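PDB 2X12: fimbriae-associated protein FAP1, which probably takes part in bacterial adhesion and biofilm formation as a peptidoglycan-anchored, serine-rich fimbrial protein of Streptococcus parasanguinis. Local coordinates for residues N245-G250 / H300-G305; K212-I217 / E255-G260; V195-T200 / G327-G332; Y163-G168 / V321-S326. All blocks are in the same frame, centred on the assembly; numbering follows the deposited sequence.

Interaction 1 (N245-G250 / H300-G305); sequences NFYGNG and HFYEDG
H300 and F246 meet as an offset aromatic stack: NE2 of the imidazole lies over one face of the phenyl ring, toward its rim, with centroids 4.9 Å apart and planes inclined by 25°. The opposite face of the F246 ring is taken by CE2 of Y247. F301 turns away from 245-250 and packs on E255 and V257 of strand 254-263. Y302 fills the middle. With chi1 at -170° its ring extends opposite the backbone N and lies across N245, whose CA sits 3.6 Å from the ring centroid in a CH-pi contact; the N245 amide stacks on the same ring with the planes 27° apart. That amide is steadied by an Asx turn, N245 OD1 accepting from Y247 N at 2.8 Å. Y302 CB packs 3.8 Å from F246 CE1 and 4.0 Å from Y247 CE2, Y302 O lies at the edge of the Y247 ring, and the phenol OH of Y302 bonds to the carbonyl of G253. At D304 the contact turns polar: N249 ND2 gives a hydrogen bond of 2.6 Å to D304 OD2, on its syn lone pair, with amide and carboxylate nearly coplanar. D304 OD2 also bonds S251 OG, and its OD1 bonds S306 and N324, so several donors probably stabilise the carboxylate as an anion.

Interaction 2 (K212-I217 / E255-G260); sequences KTYTGI and EYVSKG
The backbones of I217 and Y256 form an antiparallel hydrogen-bonded pair, with I217 N to Y256 O and Y256 N to I217 O both 2.9 Å. G216 and V257 follow as a non-hydrogen-bonded pair, and S258 N then bonds T215 O at 2.9 Å. The return bond changes character: T215 N reaches the side-chain atom S258 OG at 3.3 Å instead of a carbonyl. Serine suits this place because its OG, set between the backbone N and carbonyl carbon (chi1 54°), faces the neighbouring strand and also donates to G260 O at 2.8 Å, tying G260 back to S258.

Among the apolar contacts, I217 CG2 lies 3.7 Å from Y256 CB on one face of the sheet, beside V233 of strand 227-235. On the other face V257 CG1 touches Y214 CD2 at 4.1 Å. That edge of the Y214 ring also runs close to the carbonyl oxygens of S258 and K259, near the ring plane. Glycine fits at 216 because a CB there would press on V257 CG2 and E255 CG. The bent chain of E255 lays its carboxylate beside the I217 backbone, while OE1 takes the backbone N of E303.

The axes of 212-217 and 255-258 approach to 4.6 Å at 155°, the twisted antiparallel pairing of an all-beta domain, with strand 287-295 on the far side of strand 212-220.

Interaction 3 (V195-T200 / G327-G332); sequences VEYDPT and GTAIGG
Y197 reaches A329 with its phenol, and its OH gives a hydrogen bond of 2.6 Å to A329 O. The extended first torsion (chi1 -175°) carries the ring out from strand 190-197 to the corner where the chain passes from 327-328 to 330-336. The approach is uneven for the two groups. The carbonyl oxygen meets the phenol at the ring edge, in its plane, and CE1 of Y197 is 3.2 Å from A329 O; seen from the carbonyl, however, the OH stands 47° out of the plane and so does not lie on a lone pair. The same OH also bonds T294 OG1 of strand 287-295, giving the buried hydroxyl two polar partners.

The rest of the close packing is apolar. A329 CB touches the phenol oxygen and P199 CB, the latter at 3.7 Å. The proline covers one face of the Y197 ring with CD, 3.8 Å above its centre, and meets the alanine methyl with CB. A small side chain suits the corner, where A329 has left-handed backbone angles and its CB already touches Y197 OH and P199 CB, so a methyl fits.

Away from this group the contact thins quickly. I330 points away from 195-200 and packs on A293 and E303, while T328 lies on W165. D198 and T200 are partly exposed and make no contact with 327-332, and E196 bonds T269.

The chemistry therefore rests on one tyrosine: its long, flat side chain bridges the gap between strands, and its OH donates a hydrogen bond to the A329 carbonyl while also bonding T294, so the tyrosine joins the corner to strand 287-295.

Interaction 4 (Y163-G168 / V321-S326); sequences YYWAGG and VIANDS
W165 and V321 meet where the indole of one crosses the carbonyl of the other, and the tryptophan can be traced outward. CB comes first and lies against the carbonyl oxygen of I330, outside the two segments. From there a chi1 of 171° places CG opposite the backbone N and turns the ring system back toward 321-323. W165 CE3 follows, at 3.4 Å from V321 O, and W165 CZ3 is 3.5 Å from the same V321 O; both approaches are oblique to the ring. At the far end of the six-membered ring W165 CH2 packs against A323 CB at 4.1 Å, a methyl small enough to lie beside the indole. Along the edge nearer NE1, CZ2 and CE2 lie against T328 and A329, while one face has G167 N above its rim. Tryptophan suits this place because its broad, flat ring system reaches all the way from V321 O to A323 CB.

The backbones are joined as well. V321 N donates to Y164 O at 3.0 Å (N-H...O angle 165°). V321 belongs to strand 318-322, which pairs with 307-311 in a two-stranded antiparallel sheet, and the bond fastens this small sheet to the loop that leads from strand 162-163 to strand 177-185.

V321 CG2 lies 4.3 Å from Y163 CB, and the valine also touches I330, as suits a compact branched side chain buried between the two.

Overall arrangement
The four contacts belong to one all-beta chain without helix. Interactions 2 and 3 have centres 11 Å apart: interaction 2 lies within one large antiparallel sheet, interaction 3 joins it to the other, and T215 packs on Y197. Interactions 3 and 4 are 10 Å apart and meet at strand 330-336, where G332 O bonds Y163 N. Interaction 1 lies 14 Å from interaction 4 and 15 Å from interaction 2, and E303 connects it to both, through N324 and E255. Along the chain interactions 1 and 2 alternate, as do 3 and 4, while the first two fall within the spans of the last two. Distant parts of the sequence are thus interlocked in a compact domain.

Interaction 1 (N245-G250 / H300-G305)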
loop_
_atom_site.group_PDB
_atom_site.type_symbol
_atom_site.label_atom_id
_atom_site.label_comp_id
_atom_site.label_asym_id
_atom_site.label_seq_id
_atom_site.Cartn_x
_atom_site.Cartn_y
_atom_site.Cartn_z
ATOM N N ASN A 245 -13.634 7.177 -4.239
ATOM C CA ASN A 245 -14.047 7.614 -2.901
ATOM C C ASN A 245 -15.537 7.933 -2.802
ATOM O O ASN A 245 -16.037 8.876 -3.451
ATOM C CB ASN A 245 -13.231 8.862 -2.513
ATOM C CG ASN A 245 -13.414 9.257 -1.078
ATOM O OD1 ASN A 245 -14.380 8.863 -0.419
ATOM N ND2 ASN A 245 -12.495 10.052 -0.586
ATOM N N PHE A 246 -16.220 7.170 -1.955
ATOM C CA PHE A 246 -17.655 7.349 -1.752
ATOM C C PHE A 246 -18.005 7.768 -0.325
ATOM O O PHE A 246 -19.161 7.746 0.068
ATOM C CB PHE A 246 -18.420 6.079 -2.154
ATOM C CG PHE A 246 -18.111 4.885 -1.298
ATOM C CD1 PHE A 246 -17.064 4.038 -1.620
ATOM C CD2 PHE A 246 -18.861 4.604 -0.194
ATOM C CE1 PHE A 246 -16.741 2.932 -0.837
ATOM C CE2 PHE A 246 -18.551 3.486 0.593
ATOM C CZ PHE A 246 -17.465 2.655 0.270
ATOM N N TYR A 247 -17.005 8.195 0.426
ATOM C CA TYR A 247 -17.240 8.782 1.734
ATOM C C TYR A 247 -17.221 10.308 1.746
ATOM O O TYR A 247 -17.537 10.910 2.761
ATOM C CB TYR A 247 -16.179 8.294 2.708
ATOM C CG TYR A 247 -16.194 6.810 3.000
ATOM C CD1 TYR A 247 -17.166 6.243 3.788
ATOM C CD2 TYR A 247 -15.203 5.983 2.510
ATOM C CE1 TYR A 247 -17.160 4.872 4.062
ATOM C CE2 TYR A 247 -15.200 4.616 2.771
ATOM C CZ TYR A 247 -16.165 4.077 3.544
ATOM O OH TYR A 247 -16.126 2.745 3.781
ATOM N N GLY A 248 -16.812 10.923 0.627
ATOM C CA GLY A 248 -16.720 12.396 0.521
ATOM C C GLY A 248 -15.830 13.024 1.600
ATOM O O GLY A 248 -16.127 14.076 2.108
ATOM N N ASN A 249 -14.737 12.346 1.940
ATOM C CA ASN A 249 -13.817 12.795 2.964
ATOM C C ASN A 249 -12.654 13.510 2.327
ATOM O O ASN A 249 -11.618 13.667 2.946
ATOM C CB ASN A 249 -13.315 11.585 3.780
ATOM C CG ASN A 249 -12.223 10.765 3.046
ATOM O OD1 ASN A 249 -11.780 11.159 1.970
ATOM N ND2 ASN A 249 -11.768 9.654 3.643
ATOM N N GLY A 250 -12.778 13.853 1.055
ATOM C CA GLY A 250 -11.714 14.568 0.376
ATOM C C GLY A 250 -10.400 13.864 0.030
ATOM O O GLY A 250 -9.548 14.499 -0.636
ATOM N N HIS A 300 -16.623 -3.951 -2.611
ATOM C CA HIS A 300 -16.765 -2.527 -2.723
ATOM C C HIS A 300 -16.281 -1.864 -1.458
ATOM O O HIS A 300 -17.025 -1.674 -0.505
ATOM C CB HIS A 300 -18.207 -2.168 -2.971
ATOM C CG HIS A 300 -18.399 -0.761 -3.432
ATOM N ND1 HIS A 300 -17.969 -0.310 -4.666
ATOM C CD2 HIS A 300 -18.987 0.297 -2.822
ATOM C CE1 HIS A 300 -18.304 0.964 -4.796
ATOM N NE2 HIS A 300 -18.907 1.360 -3.689
ATOM N N PHE A 301 -15.017 -1.479 -1.455
ATOM C CA PHE A 301 -14.471 -0.835 -0.274
ATOM C C PHE A 301 -13.426 0.218 -0.577
ATOM O O PHE A 301 -12.787 0.149 -1.604
ATOM C CB PHE A 301 -13.905 -1.885 0.668
ATOM C CG PHE A 301 -12.833 -2.721 0.075
ATOM C CD1 PHE A 301 -13.150 -3.840 -0.658
ATOM C CD2 PHE A 301 -11.534 -2.416 0.279
ATOM C CE1 PHE A 301 -12.177 -4.632 -1.197
ATOM C CE2 PHE A 301 -10.551 -3.203 -0.250
ATOM C CZ PHE A 301 -10.872 -4.328 -0.980
ATOM N N TYR A 302 -13.272 1.181 0.331
ATOM C CA TYR A 302 -12.314 2.256 0.126
ATOM C C TYR A 302 -11.653 2.465 1.450
ATOM O O TYR A 302 -12.240 3.051 2.331
ATOM C CB TYR A 302 -13.030 3.507 -0.352
ATOM C CG TYR A 302 -12.182 4.663 -0.846
ATOM C CD1 TYR A 302 -11.775 4.751 -2.151
ATOM C CD2 TYR A 302 -11.877 5.713 -0.034
ATOM C CE1 TYR A 302 -11.029 5.810 -2.598
ATOM C CE2 TYR A 302 -11.141 6.800 -0.494
ATOM C CZ TYR A 302 -10.724 6.835 -1.765
ATOM O OH TYR A 302 -10.028 7.941 -2.198
ATOM N N GLU A 303 -10.468 1.898 1.609
ATOM C CA GLU A 303 -9.690 2.009 2.831
ATOM C C GLU A 303 -8.457 2.792 2.456
ATOM O O GLU A 303 -7.430 2.237 2.042
ATOM C CB GLU A 303 -9.358 0.622 3.347
ATOM C CG GLU A 303 -10.602 -0.214 3.647
ATOM C CD GLU A 303 -11.502 0.390 4.757
ATOM O OE1 GLU A 303 -10.987 1.282 5.506
ATOM O OE2 GLU A 303 -12.709 -0.020 4.843
ATOM N N ASP A 304 -8.667 4.112 2.467
ATOM C CA ASP A 304 -7.604 5.121 2.481
ATOM C C ASP A 304 -7.187 5.033 3.901
ATOM O O ASP A 304 -7.769 4.210 4.641
ATOM C CB ASP A 304 -8.158 6.506 2.172
ATOM C CG ASP A 304 -9.270 6.951 3.133
ATOM O OD1 ASP A 304 -9.460 6.302 4.176
ATOM O OD2 ASP A 304 -9.956 7.988 2.853
ATOM N N GLY A 305 -6.255 5.841 4.359
ATOM C CA GLY A 305 -5.887 5.681 5.771
ATOM C C GLY A 305 -6.460 6.754 6.635
ATOM O O GLY A 305 -5.813 7.204 7.579
#

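Interaction 2 (K212-I217 / E255-G260)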
loop_
_atom_site.group_PDB
_atom_site.type_symbol
_atom_site.label_atom_id
_atom_site.label_comp_id
_atom_site.label_asym_id
_atom_site.label_seq_id
_atom_site.Cartn_x
_atom_site.Cartn_y
_atom_site.Cartn_z
ATOM N N LYS A 212 -14.723 -16.150 0.815
ATOM C CA LYS A 212 -14.266 -15.763 -0.492
ATOM C C LYS A 212 -13.783 -14.352 -0.401
ATOM O O LYS A 212 -14.548 -13.413 -0.572
ATOM C CB LYS A 212 -15.375 -15.955 -1.501
ATOM C CG LYS A 212 -15.293 -17.361 -2.120
ATOM C CD LYS A 212 -16.647 -17.926 -2.764
ATOM C CE LYS A 212 -16.430 -19.385 -3.420
ATOM N NZ LYS A 212 -17.383 -20.497 -2.949
ATOM N N THR A 213 -12.500 -14.219 -0.132
ATOM C CA THR A 213 -11.922 -12.939 0.180
ATOM C C THR A 213 -11.491 -12.131 -1.025
ATOM O O THR A 213 -11.147 -12.677 -2.080
ATOM C CB THR A 213 -10.704 -13.102 1.103
ATOM O OG1 THR A 213 -9.634 -13.723 0.391
ATOM C CG2 THR A 213 -11.094 -13.983 2.280
ATOM N N TYR A 214 -11.524 -10.818 -0.834
ATOM C CA TYR A 214 -11.035 -9.877 -1.802
ATOM C C TYR A 214 -9.825 -9.134 -1.252
ATOM O O TYR A 214 -9.795 -8.787 -0.068
ATOM C CB TYR A 214 -12.093 -8.851 -2.116
ATOM C CG TYR A 214 -13.112 -9.311 -3.088
ATOM C CD1 TYR A 214 -14.328 -9.731 -2.655
ATOM C CD2 TYR A 214 -12.874 -9.308 -4.441
ATOM C CE1 TYR A 214 -15.304 -10.162 -3.533
ATOM C CE2 TYR A 214 -13.855 -9.738 -5.351
ATOM C CZ TYR A 214 -15.080 -10.163 -4.860
ATOM O OH TYR A 214 -16.120 -10.618 -5.605
ATOM N N THR A 215 -8.864 -8.823 -2.108
ATOM C CA THR A 215 -7.760 -7.992 -1.688
ATOM C C THR A 215 -7.805 -6.670 -2.433
ATOM O O THR A 215 -8.333 -6.595 -3.551
ATOM C CB THR A 215 -6.471 -8.753 -1.909
ATOM O OG1 THR A 215 -6.541 -9.981 -1.126
ATOM C CG2 THR A 215 -5.263 -7.907 -1.543
ATOM N N GLY A 216 -7.305 -5.615 -1.816
ATOM C CA GLY A 216 -7.316 -4.338 -2.468
ATOM C C GLY A 216 -6.115 -3.522 -2.081
ATOM O O GLY A 216 -5.558 -3.740 -0.992
ATOM N N ILE A 217 -5.749 -2.555 -2.943
ATOM C CA ILE A 217 -4.631 -1.642 -2.698
ATOM C C ILE A 217 -5.140 -0.254 -2.927
ATOM O O ILE A 217 -5.676 0.037 -3.968
ATOM C CB ILE A 217 -3.503 -1.958 -3.654
ATOM C CG1 ILE A 217 -2.250 -1.133 -3.355
ATOM C CG2 ILE A 217 -3.968 -1.782 -5.066
ATOM C CD1 ILE A 217 -1.676 -1.379 -1.989
ATOM N N GLU A 255 -9.052 2.896 -4.664
ATOM C CA GLU A 255 -8.829 1.511 -4.227
ATOM C C GLU A 255 -8.930 0.681 -5.502
ATOM O O GLU A 255 -9.903 0.759 -6.223
ATOM C CB GLU A 255 -9.800 1.016 -3.107
ATOM C CG GLU A 255 -9.266 -0.259 -2.309
ATOM C CD GLU A 255 -8.553 0.096 -0.998
ATOM O OE1 GLU A 255 -9.058 1.105 -0.427
ATOM O OE2 GLU A 255 -7.536 -0.570 -0.522
ATOM N N TYR A 256 -7.884 -0.075 -5.783
ATOM C CA TYR A 256 -7.907 -1.044 -6.846
ATOM C C TYR A 256 -8.178 -2.387 -6.185
ATOM O O TYR A 256 -7.424 -2.822 -5.315
ATOM C CB TYR A 256 -6.566 -1.001 -7.546
ATOM C CG TYR A 256 -6.295 0.368 -8.092
ATOM C CD1 TYR A 256 -6.691 0.714 -9.373
ATOM C CD2 TYR A 256 -5.745 1.340 -7.312
ATOM C CE1 TYR A 256 -6.516 1.962 -9.870
ATOM C CE2 TYR A 256 -5.558 2.629 -7.814
ATOM C CZ TYR A 256 -5.956 2.908 -9.114
ATOM O OH TYR A 256 -5.783 4.134 -9.686
ATOM N N VAL A 257 -9.305 -2.995 -6.518
ATOM C CA VAL A 257 -9.730 -4.196 -5.812
ATOM C C VAL A 257 -9.660 -5.368 -6.761
ATOM O O VAL A 257 -9.840 -5.193 -7.957
ATOM C CB VAL A 257 -11.137 -4.063 -5.305
ATOM C CG1 VAL A 257 -11.601 -5.378 -4.786
ATOM C CG2 VAL A 257 -11.172 -3.040 -4.230
ATOM N N SER A 258 -9.384 -6.560 -6.252
ATOM C CA SER A 258 -9.242 -7.696 -7.153
ATOM C C SER A 258 -10.578 -8.064 -7.813
ATOM O O SER A 258 -11.680 -7.892 -7.225
ATOM C CB SER A 258 -8.702 -8.911 -6.421
ATOM O OG SER A 258 -9.483 -9.191 -5.306
ATOM N N LYS A 259 -10.472 -8.543 -9.046
ATOM C CA LYS A 259 -11.637 -8.963 -9.781
ATOM C C LYS A 259 -12.083 -10.304 -9.256
ATOM O O LYS A 259 -13.289 -10.586 -9.183
ATOM C CB LYS A 259 -11.345 -9.053 -11.280
ATOM C CG LYS A 259 -11.484 -7.700 -11.991
ATOM C CD LYS A 259 -11.824 -7.746 -13.522
ATOM C CE LYS A 259 -11.394 -6.377 -14.195
ATOM N NZ LYS A 259 -11.729 -6.248 -15.652
ATOM N N GLY A 260 -11.114 -11.132 -8.880
ATOM C CA GLY A 260 -11.417 -12.450 -8.341
ATOM C C GLY A 260 -11.210 -12.515 -6.836
ATOM O O GLY A 260 -10.501 -11.671 -6.220
#

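Interaction 3 (V195-T200 / G327-G332)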
loop_
_atom_site.group_PDB
_atom_site.type_symbol
_atom_site.label_atom_id
_atom_site.label_comp_id
_atom_site.label_asym_id
_atom_site.label_seq_id
_atom_site.Cartn_x
_atom_site.Cartn_y
_atom_site.Cartn_z
ATOM N N VAL A 195 4.269 -4.766 -3.920
ATOM C CA VAL A 195 3.932 -4.867 -2.502
ATOM C C VAL A 195 3.632 -6.328 -2.205
ATOM O O VAL A 195 2.913 -7.027 -2.933
ATOM C CB VAL A 195 2.725 -3.970 -2.118
ATOM C CG1 VAL A 195 2.338 -4.141 -0.662
ATOM C CG2 VAL A 195 3.046 -2.507 -2.398
ATOM N N GLU A 196 4.256 -6.808 -1.153
ATOM C CA GLU A 196 4.041 -8.146 -0.702
ATOM C C GLU A 196 3.233 -8.020 0.549
ATOM O O GLU A 196 3.768 -7.633 1.589
ATOM C CB GLU A 196 5.362 -8.814 -0.393
ATOM C CG GLU A 196 6.246 -9.057 -1.620
ATOM C CD GLU A 196 5.654 -10.013 -2.673
ATOM O OE1 GLU A 196 4.481 -10.459 -2.519
ATOM O OE2 GLU A 196 6.387 -10.306 -3.665
ATOM N N TYR A 197 1.946 -8.331 0.407
ATOM C CA TYR A 197 0.939 -8.306 1.459
ATOM C C TYR A 197 0.756 -9.693 2.073
ATOM O O TYR A 197 0.608 -10.670 1.360
ATOM C CB TYR A 197 -0.373 -7.842 0.833
ATOM C CG TYR A 197 -1.573 -7.617 1.745
ATOM C CD1 TYR A 197 -1.457 -7.031 2.993
ATOM C CD2 TYR A 197 -2.848 -7.909 1.296
ATOM C CE1 TYR A 197 -2.593 -6.759 3.766
ATOM C CE2 TYR A 197 -3.993 -7.646 2.063
ATOM C CZ TYR A 197 -3.872 -7.078 3.303
ATOM O OH TYR A 197 -5.018 -6.864 4.074
ATOM N N ASP A 198 0.784 -9.769 3.401
ATOM C CA ASP A 198 0.567 -11.023 4.137
ATOM C C ASP A 198 -0.409 -10.884 5.291
ATOM O O ASP A 198 -0.024 -10.700 6.422
ATOM C CB ASP A 198 1.893 -11.536 4.697
ATOM C CG ASP A 198 1.740 -12.860 5.400
ATOM O OD1 ASP A 198 0.785 -13.611 5.068
ATOM O OD2 ASP A 198 2.564 -13.146 6.293
ATOM N N PRO A 199 -1.683 -10.984 5.018
ATOM C CA PRO A 199 -2.647 -10.807 6.083
ATOM C C PRO A 199 -2.819 -12.068 6.913
ATOM O O PRO A 199 -3.527 -12.093 7.889
ATOM C CB PRO A 199 -3.921 -10.446 5.326
ATOM C CG PRO A 199 -3.748 -11.019 4.016
ATOM C CD PRO A 199 -2.310 -10.938 3.702
ATOM N N THR A 200 -2.127 -13.094 6.495
ATOM C CA THR A 200 -2.152 -14.394 7.085
ATOM C C THR A 200 -1.968 -14.429 8.568
ATOM O O THR A 200 -2.466 -15.343 9.209
ATOM C CB THR A 200 -1.066 -15.193 6.386
ATOM O OG1 THR A 200 -1.668 -15.718 5.208
ATOM C CG2 THR A 200 -0.388 -16.307 7.257
ATOM N N GLY A 327 -13.121 -3.289 5.690
ATOM C CA GLY A 327 -11.751 -3.646 5.421
ATOM C C GLY A 327 -11.081 -4.115 6.687
ATOM O O GLY A 327 -11.498 -3.758 7.809
ATOM N N THR A 328 -10.069 -4.949 6.516
ATOM C CA THR A 328 -9.338 -5.472 7.649
ATOM C C THR A 328 -7.915 -5.786 7.190
ATOM O O THR A 328 -7.601 -5.676 6.011
ATOM C CB THR A 328 -10.063 -6.707 8.274
ATOM O OG1 THR A 328 -9.604 -6.970 9.611
ATOM C CG2 THR A 328 -9.842 -7.911 7.416
ATOM N N ALA A 329 -7.070 -6.167 8.148
ATOM C CA ALA A 329 -5.628 -6.352 7.933
ATOM C C ALA A 329 -5.043 -5.245 7.069
ATOM O O ALA A 329 -4.324 -5.516 6.147
ATOM C CB ALA A 329 -5.348 -7.666 7.321
ATOM N N ILE A 330 -5.372 -3.996 7.363
ATOM C CA ILE A 330 -4.823 -2.902 6.579
ATOM C C ILE A 330 -3.430 -2.496 7.010
ATOM O O ILE A 330 -3.120 -2.405 8.193
ATOM C CB ILE A 330 -5.671 -1.681 6.706
ATOM C CG1 ILE A 330 -7.062 -1.979 6.147
ATOM C CG2 ILE A 330 -5.030 -0.577 5.978
ATOM C CD1 ILE A 330 -8.108 -0.916 6.437
ATOM N N GLY A 331 -2.559 -2.230 6.059
ATOM C CA GLY A 331 -1.235 -1.704 6.397
ATOM C C GLY A 331 -0.631 -1.145 5.146
ATOM O O GLY A 331 -1.183 -1.324 4.052
ATOM N N GLY A 332 0.492 -0.461 5.283
ATOM C CA GLY A 332 1.048 0.196 4.129
ATOM C C GLY A 332 2.044 1.251 4.463
ATOM O O GLY A 332 2.553 1.311 5.592
#

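Interaction 4 (Y163-G168 / V321-S326)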
loop_
_atom_site.group_PDB
_atom_site.type_symbol
_atom_site.label_atom_id
_atom_site.label_comp_id
_atom_site.label_asym_id
_atom_site.label_seq_id
_atom_site.Cartn_x
_atom_site.Cartn_y
_atom_site.Cartn_z
ATOM N N TYR A 163 2.633 2.044 8.242
ATOM C CA TYR A 163 1.340 2.018 8.886
ATOM C C TYR A 163 0.948 0.597 9.244
ATOM O O TYR A 163 1.049 -0.291 8.381
ATOM C CB TYR A 163 0.321 2.556 7.933
ATOM C CG TYR A 163 0.393 4.049 7.682
ATOM C CD1 TYR A 163 -0.265 4.953 8.498
ATOM C CD2 TYR A 163 1.049 4.557 6.594
ATOM C CE1 TYR A 163 -0.245 6.327 8.254
ATOM C CE2 TYR A 163 1.057 5.944 6.332
ATOM C CZ TYR A 163 0.420 6.821 7.179
ATOM O OH TYR A 163 0.436 8.177 6.940
ATOM N N TYR A 164 0.491 0.382 10.480
ATOM C CA TYR A 164 0.267 -0.953 10.970
ATOM C C TYR A 164 -1.220 -1.186 11.172
ATOM O O TYR A 164 -2.052 -0.359 10.825
ATOM C CB TYR A 164 1.041 -1.183 12.262
ATOM C CG TYR A 164 2.538 -0.986 12.098
ATOM C CD1 TYR A 164 3.420 -2.066 12.028
ATOM C CD2 TYR A 164 3.071 0.297 12.012
ATOM C CE1 TYR A 164 4.821 -1.859 11.873
ATOM C CE2 TYR A 164 4.442 0.519 11.853
ATOM C CZ TYR A 164 5.322 -0.551 11.774
ATOM O OH TYR A 164 6.660 -0.247 11.583
ATOM N N TRP A 165 -1.566 -2.329 11.733
ATOM C CA TRP A 165 -2.953 -2.653 12.032
ATOM C C TRP A 165 -3.073 -3.140 13.488
ATOM O O TRP A 165 -2.445 -4.111 13.892
ATOM C CB TRP A 165 -3.425 -3.714 11.035
ATOM C CG TRP A 165 -4.734 -4.323 11.291
ATOM C CD1 TRP A 165 -4.971 -5.517 11.871
ATOM C CD2 TRP A 165 -6.001 -3.785 10.941
ATOM N NE1 TRP A 165 -6.306 -5.757 11.942
ATOM C CE2 TRP A 165 -6.974 -4.706 11.378
ATOM C CE3 TRP A 165 -6.420 -2.586 10.345
ATOM C CZ2 TRP A 165 -8.330 -4.488 11.217
ATOM C CZ3 TRP A 165 -7.756 -2.372 10.194
ATOM C CH2 TRP A 165 -8.705 -3.325 10.632
ATOM N N ALA A 166 -3.820 -2.398 14.280
ATOM C CA ALA A 166 -4.412 -2.917 15.506
ATOM C C ALA A 166 -5.764 -3.292 15.038
ATOM O O ALA A 166 -6.329 -2.569 14.180
ATOM C CB ALA A 166 -4.567 -1.834 16.580
ATOM N N GLY A 167 -6.299 -4.368 15.598
ATOM C CA GLY A 167 -7.644 -4.782 15.228
ATOM C C GLY A 167 -8.484 -4.224 16.328
ATOM O O GLY A 167 -8.597 -3.007 16.461
ATOM N N GLY A 168 -9.005 -5.103 17.171
ATOM C CA GLY A 168 -9.615 -4.639 18.402
ATOM C C GLY A 168 -8.606 -4.402 19.537
ATOM O O GLY A 168 -8.998 -4.488 20.729
ATOM N N VAL A 321 -3.862 1.981 11.230
ATOM C CA VAL A 321 -5.122 2.311 10.528
ATOM C C VAL A 321 -6.390 1.722 11.151
ATOM O O VAL A 321 -6.407 0.554 11.600
ATOM C CB VAL A 321 -5.084 1.825 9.079
ATOM C CG1 VAL A 321 -6.449 2.069 8.408
ATOM C CG2 VAL A 321 -3.953 2.514 8.318
ATOM N N ILE A 322 -7.434 2.538 11.179
ATOM C CA ILE A 322 -8.757 2.095 11.567
ATOM C C ILE A 322 -9.600 1.984 10.303
ATOM O O ILE A 322 -9.631 2.907 9.448
ATOM C CB ILE A 322 -9.434 3.071 12.518
ATOM C CG1 ILE A 322 -8.791 3.004 13.912
ATOM C CG2 ILE A 322 -10.940 2.779 12.611
ATOM C CD1 ILE A 322 -8.790 4.349 14.685
ATOM N N ALA A 323 -10.312 0.871 10.178
ATOM C CA ALA A 323 -10.991 0.623 8.937
ATOM C C ALA A 323 -12.116 1.603 8.838
ATOM O O ALA A 323 -12.674 2.001 9.853
ATOM C CB ALA A 323 -11.490 -0.788 8.896
ATOM N N ASN A 324 -12.417 2.028 7.618
ATOM C CA ASN A 324 -13.549 2.922 7.386
ATOM C C ASN A 324 -14.858 2.138 7.552
ATOM O O ASN A 324 -15.857 2.649 8.029
ATOM C CB ASN A 324 -13.449 3.584 5.993
ATOM C CG ASN A 324 -12.279 4.563 5.886
ATOM O OD1 ASN A 324 -11.883 5.188 6.875
ATOM N ND2 ASN A 324 -11.701 4.683 4.693
ATOM N N ASP A 325 -14.816 0.887 7.141
ATOM C CA ASP A 325 -15.924 -0.009 7.262
ATOM C C ASP A 325 -15.435 -1.438 7.481
ATOM O O ASP A 325 -15.087 -1.838 8.598
ATOM C CB ASP A 325 -16.793 0.043 5.990
ATOM C CG ASP A 325 -18.185 0.667 6.237
ATOM O OD1 ASP A 325 -18.434 1.760 5.603
ATOM O OD2 ASP A 325 -18.993 0.057 7.040
ATOM N N SER A 326 -15.362 -2.179 6.381
ATOM C CA SER A 326 -15.388 -3.630 6.402
ATOM C C SER A 326 -14.042 -4.198 5.987
ATOM O O SER A 326 -13.860 -5.427 5.905
ATOM C CB SER A 326 -16.484 -4.107 5.444
ATOM O OG SER A 326 -16.168 -3.646 4.139
#